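Local coordinates for Lmo0488 protein (Listeria monocytogenes serovar 1/2a, PDB 5TED) that binds shikimate through its effector-binding domain and, as a LysR-type regulator, activates transcription of protocatechuate biosynthesis genes in response, at residues Thr75-Val80 with Arg177-Ala182. Residues are numbered along the deposited sequence; the frame is centred on the assembly and turned at random.
Sequences TKQELV and RFIYLA
Gln77 and Arg177 rise side by side from neighbouring antiparallel strands, and their polar ends join where the sheet borders the shikimate pocket. Arg177 NE donates to Gln77 OE1 at 3.0 Å in a nearly straight bond (173°); OE1 sits at the guanidinium edge, in its plane, whereas the amide is turned 38° from that plane. A bend at chi2 (-65°) brings CD of Arg177 back beside Gln77, which sets NE against OE1. One water closes a small ring, donating to Gln77 OE1 at 2.6 Å and accepting from Arg177 NH2, so that OE1 takes two bonds. The other ends are held as well: Gln77 NE2 bonds Thr12 OG1, Arg177 NH1 bonds Ser61 OG, and Arg177 NH2 also hydrogen-bonds O3 of shikimate. Ile179 flanks this polar group: its CG1 packs on one guanidinium face, offset toward the rim, and its CD1 meets Gln77 CD at 3.5 Å. Further along, Thr75 CG2 rests beside Ile179 CB at 3.7 Å, both side chains pointing the same way. On the reverse face Lys76 CB only brushes Phe178 CD1, at 4.1 Å, and its amine end leads away. The backbones hold the register: Thr75 and Ile179 exchange two hydrogen bonds, Thr75 N to Ile179 O (3.1 Å) and Ile179 N to Thr75 O (2.9 Å), while Gln77 N donates to Arg177 O. A second water donates to Gln77 O and accepts from Arg177 N. Such an arrangement, an arginine hydrogen-bonded to a glutamine, a serine and the bound effector, bonds that probably fix its orientation, forms part of the shikimate site in this LysR substrate-binding domain, which has the periplasmic-binding-protein type of fold.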
ATOM      1  N   THR A  75      -2.773 -19.380   3.055  1.00 14.96           N
ATOM      2  CA  THR A  75      -3.923 -18.801   3.751  1.00 12.41           C
ATOM      3  C   THR A  75      -5.027 -18.556   2.724  1.00 15.38           C
ATOM      4  O   THR A  75      -4.934 -18.994   1.576  1.00 13.99           O
ATOM      5  CB  THR A  75      -3.505 -17.533   4.509  1.00 15.04           C
ATOM      6  OG1 THR A  75      -4.607 -17.041   5.264  1.00 14.15           O
ATOM      7  CG2 THR A  75      -2.994 -16.436   3.544  1.00 12.85           C
ATOM      8  N   LYS A  76      -6.091 -17.871   3.140  1.00 15.57           N
ATOM      9  CA  LYS A  76      -7.215 -17.621   2.243  1.00 16.73           C
ATOM     10  C   LYS A  76      -7.884 -16.312   2.626  1.00 13.67           C
ATOM     11  O   LYS A  76      -7.662 -15.778   3.715  1.00 14.37           O
ATOM     12  CB  LYS A  76      -8.239 -18.754   2.288  1.00 16.80           C
ATOM     13  CG  LYS A  76      -8.921 -18.914   3.639  1.00 17.01           C
ATOM     14  CD  LYS A  76      -9.661 -20.246   3.703  1.00 32.00           C
ATOM     15  CE  LYS A  76     -10.179 -20.511   5.105  1.00 47.81           C
ATOM     16  NZ  LYS A  76     -10.916 -19.318   5.619  1.00 55.76           N
ATOM     17  N   GLN A  77      -8.715 -15.796   1.717  1.00 16.90           N
ATOM     18  CA  GLN A  77      -9.489 -14.591   1.996  1.00 12.62           C
ATOM     19  C   GLN A  77     -10.911 -14.776   1.499  1.00 13.20           C
ATOM     20  O   GLN A  77     -11.193 -15.636   0.660  1.00 14.65           O
ATOM     21  CB  GLN A  77      -8.867 -13.350   1.343  1.00 15.37           C
ATOM     22  CG  GLN A  77      -7.503 -13.018   1.894  1.00 16.58           C
ATOM     23  CD  GLN A  77      -6.830 -11.901   1.148  1.00 17.20           C
ATOM     24  OE1 GLN A  77      -6.938 -11.798  -0.077  1.00 13.32           O
ATOM     25  NE2 GLN A  77      -6.125 -11.051   1.885  1.00 14.45           N
ATOM     26  N   GLU A  78     -11.804 -13.948   2.030  1.00 16.71           N
ATOM     27  CA  GLU A  78     -13.190 -13.903   1.593  1.00 15.07           C
ATOM     28  C   GLU A  78     -13.372 -12.679   0.699  1.00 15.91           C
ATOM     29  O   GLU A  78     -13.075 -11.556   1.116  1.00 21.59           O
ATOM     30  CB  GLU A  78     -14.128 -13.837   2.800  1.00 25.49           C
ATOM     31  CG  GLU A  78     -15.603 -13.697   2.445  1.00 34.77           C
ATOM     32  CD  GLU A  78     -16.467 -13.272   3.638  1.00 44.88           C
ATOM     33  OE1 GLU A  78     -15.930 -13.155   4.769  1.00 43.49           O
ATOM     34  OE2 GLU A  78     -17.688 -13.051   3.439  1.00 35.91           O
ATOM     35  N   LEU A  79     -13.865 -12.892  -0.517  1.00 20.36           N
ATOM     36  CA  LEU A  79     -14.224 -11.771  -1.374  1.00 17.89           C
ATOM     37  C   LEU A  79     -15.573 -11.192  -0.954  1.00 16.90           C
ATOM     38  O   LEU A  79     -16.518 -11.932  -0.675  1.00 21.16           O
ATOM     39  CB  LEU A  79     -14.272 -12.217  -2.831  1.00 21.07           C
ATOM     40  CG  LEU A  79     -12.903 -12.492  -3.444  1.00 19.90           C
ATOM     41  CD1 LEU A  79     -13.058 -12.744  -4.949  1.00 21.56           C
ATOM     42  CD2 LEU A  79     -11.955 -11.331  -3.134  1.00 15.83           C
ATOM     43  N   VAL A  80     -15.645  -9.856  -0.886  1.00 14.67           N
ATOM     44  CA  VAL A  80     -16.859  -9.137  -0.527  1.00 15.15           C
ATOM     45  C   VAL A  80     -17.081  -8.028  -1.546  1.00 21.29           C
ATOM     46  O   VAL A  80     -16.176  -7.646  -2.287  1.00 16.55           O
ATOM     47  CB  VAL A  80     -16.792  -8.531   0.893  1.00 16.27           C
ATOM     48  CG1 VAL A  80     -16.859  -9.607   1.942  1.00 14.92           C
ATOM     49  CG2 VAL A  80     -15.512  -7.670   1.064  1.00 19.86           C
ATOM     50  N   ARG A 177     -10.781 -17.945  -2.393  1.00 19.67           N
ATOM     51  CA  ARG A 177      -9.614 -17.133  -2.732  1.00 17.13           C
ATOM     52  C   ARG A 177      -8.477 -17.669  -1.869  1.00 15.81           C
ATOM     53  O   ARG A 177      -8.444 -17.424  -0.667  1.00 13.40           O
ATOM     54  CB  ARG A 177      -9.873 -15.647  -2.451  1.00 18.09           C
ATOM     55  CG  ARG A 177      -8.811 -14.662  -2.974  1.00 13.24           C
ATOM     56  CD  ARG A 177      -7.438 -14.843  -2.277  1.00 17.58           C
ATOM     57  NE  ARG A 177      -6.595 -13.645  -2.369  1.00 17.97           N
ATOM     58  CZ  ARG A 177      -5.728 -13.390  -3.349  1.00 17.66           C
ATOM     59  NH1 ARG A 177      -5.565 -14.255  -4.345  1.00 14.04           N
ATOM     60  NH2 ARG A 177      -5.003 -12.274  -3.321  1.00 17.31           N
ATOM     61  N   PHE A 178      -7.566 -18.426  -2.471  1.00 19.54           N
ATOM     62  CA  PHE A 178      -6.411 -18.950  -1.758  1.00 17.13           C
ATOM     63  C   PHE A 178      -5.185 -18.088  -2.028  1.00 21.96           C
ATOM     64  O   PHE A 178      -5.063 -17.470  -3.091  1.00 15.10           O
ATOM     65  CB  PHE A 178      -6.114 -20.391  -2.159  1.00 19.94           C
ATOM     66  CG  PHE A 178      -7.119 -21.373  -1.649  1.00 25.03           C
ATOM     67  CD1 PHE A 178      -7.145 -21.736  -0.313  1.00 30.30           C
ATOM     68  CD2 PHE A 178      -8.050 -21.928  -2.510  1.00 29.14           C
ATOM     69  CE1 PHE A 178      -8.080 -22.641   0.150  1.00 33.59           C
ATOM     70  CE2 PHE A 178      -8.984 -22.832  -2.053  1.00 33.32           C
ATOM     71  CZ  PHE A 178      -9.002 -23.189  -0.726  1.00 33.50           C
ATOM     72  N   ILE A 179      -4.285 -18.060  -1.047  1.00 17.00           N
ATOM     73  CA  ILE A 179      -3.001 -17.372  -1.137  1.00 15.32           C
ATOM     74  C   ILE A 179      -1.901 -18.388  -0.852  1.00 16.73           C
ATOM     75  O   ILE A 179      -2.039 -19.226   0.050  1.00 16.24           O
ATOM     76  CB  ILE A 179      -2.940 -16.188  -0.150  1.00 13.05           C
ATOM     77  CG1 ILE A 179      -3.900 -15.079  -0.605  1.00 11.52           C
ATOM     78  CG2 ILE A 179      -1.496 -15.672   0.010  1.00 17.88           C
ATOM     79  CD1 ILE A 179      -4.065 -13.976   0.395  1.00 18.29           C
ATOM     80  N   TYR A 180      -0.805 -18.303  -1.603  1.00 12.92           N
ATOM     81  CA  TYR A 180       0.195 -19.358  -1.650  1.00 14.81           C
ATOM     82  C   TYR A 180       1.561 -18.845  -1.232  1.00 18.39           C
ATOM     83  O   TYR A 180       1.890 -17.675  -1.427  1.00 16.52           O
ATOM     84  CB  TYR A 180       0.300 -19.948  -3.061  1.00 14.96           C
ATOM     85  CG  TYR A 180      -0.976 -20.597  -3.490  1.00 16.40           C
ATOM     86  CD1 TYR A 180      -2.040 -19.832  -3.969  1.00 17.75           C
ATOM     87  CD2 TYR A 180      -1.141 -21.972  -3.402  1.00 18.17           C
ATOM     88  CE1 TYR A 180      -3.234 -20.416  -4.358  1.00 18.09           C
ATOM     89  CE2 TYR A 180      -2.344 -22.570  -3.783  1.00 20.34           C
ATOM     90  CZ  TYR A 180      -3.377 -21.784  -4.260  1.00 20.90           C
ATOM     91  OH  TYR A 180      -4.557 -22.374  -4.648  1.00 20.42           O
ATOM     92  N   LEU A 181       2.340 -19.734  -0.624  1.00 14.47           N
ATOM     93  CA  LEU A 181       3.760 -19.514  -0.428  1.00 12.07           C
ATOM     94  C   LEU A 181       4.456 -20.018  -1.687  1.00 17.74           C
ATOM     95  O   LEU A 181       4.314 -21.191  -2.054  1.00 17.10           O
ATOM     96  CB  LEU A 181       4.263 -20.237   0.827  1.00 12.64           C
ATOM     97  CG  LEU A 181       5.675 -19.922   1.340  1.00 19.31           C
ATOM     98  CD1 LEU A 181       6.734 -20.227   0.309  1.00 29.96           C
ATOM     99  CD2 LEU A 181       5.769 -18.484   1.762  1.00 21.85           C
ATOM    100  N   ALA A 182       5.142 -19.122  -2.383  1.00 14.95           N
ATOM    101  CA  ALA A 182       5.737 -19.442  -3.673  1.00 14.80           C
ATOM    102  C   ALA A 182       7.258 -19.422  -3.568  1.00 18.00           C
ATOM    103  O   ALA A 182       7.830 -18.574  -2.872  1.00 14.85           O
ATOM    104  CB  ALA A 182       5.247 -18.463  -4.750  1.00 18.75           C
TER
HETATM  105  O   HOH W   1      -5.444 -10.244  -1.509  1.00 15.29           O
HETATM  106  O   HOH W   2     -12.001 -18.294   0.312  1.00 31.91           O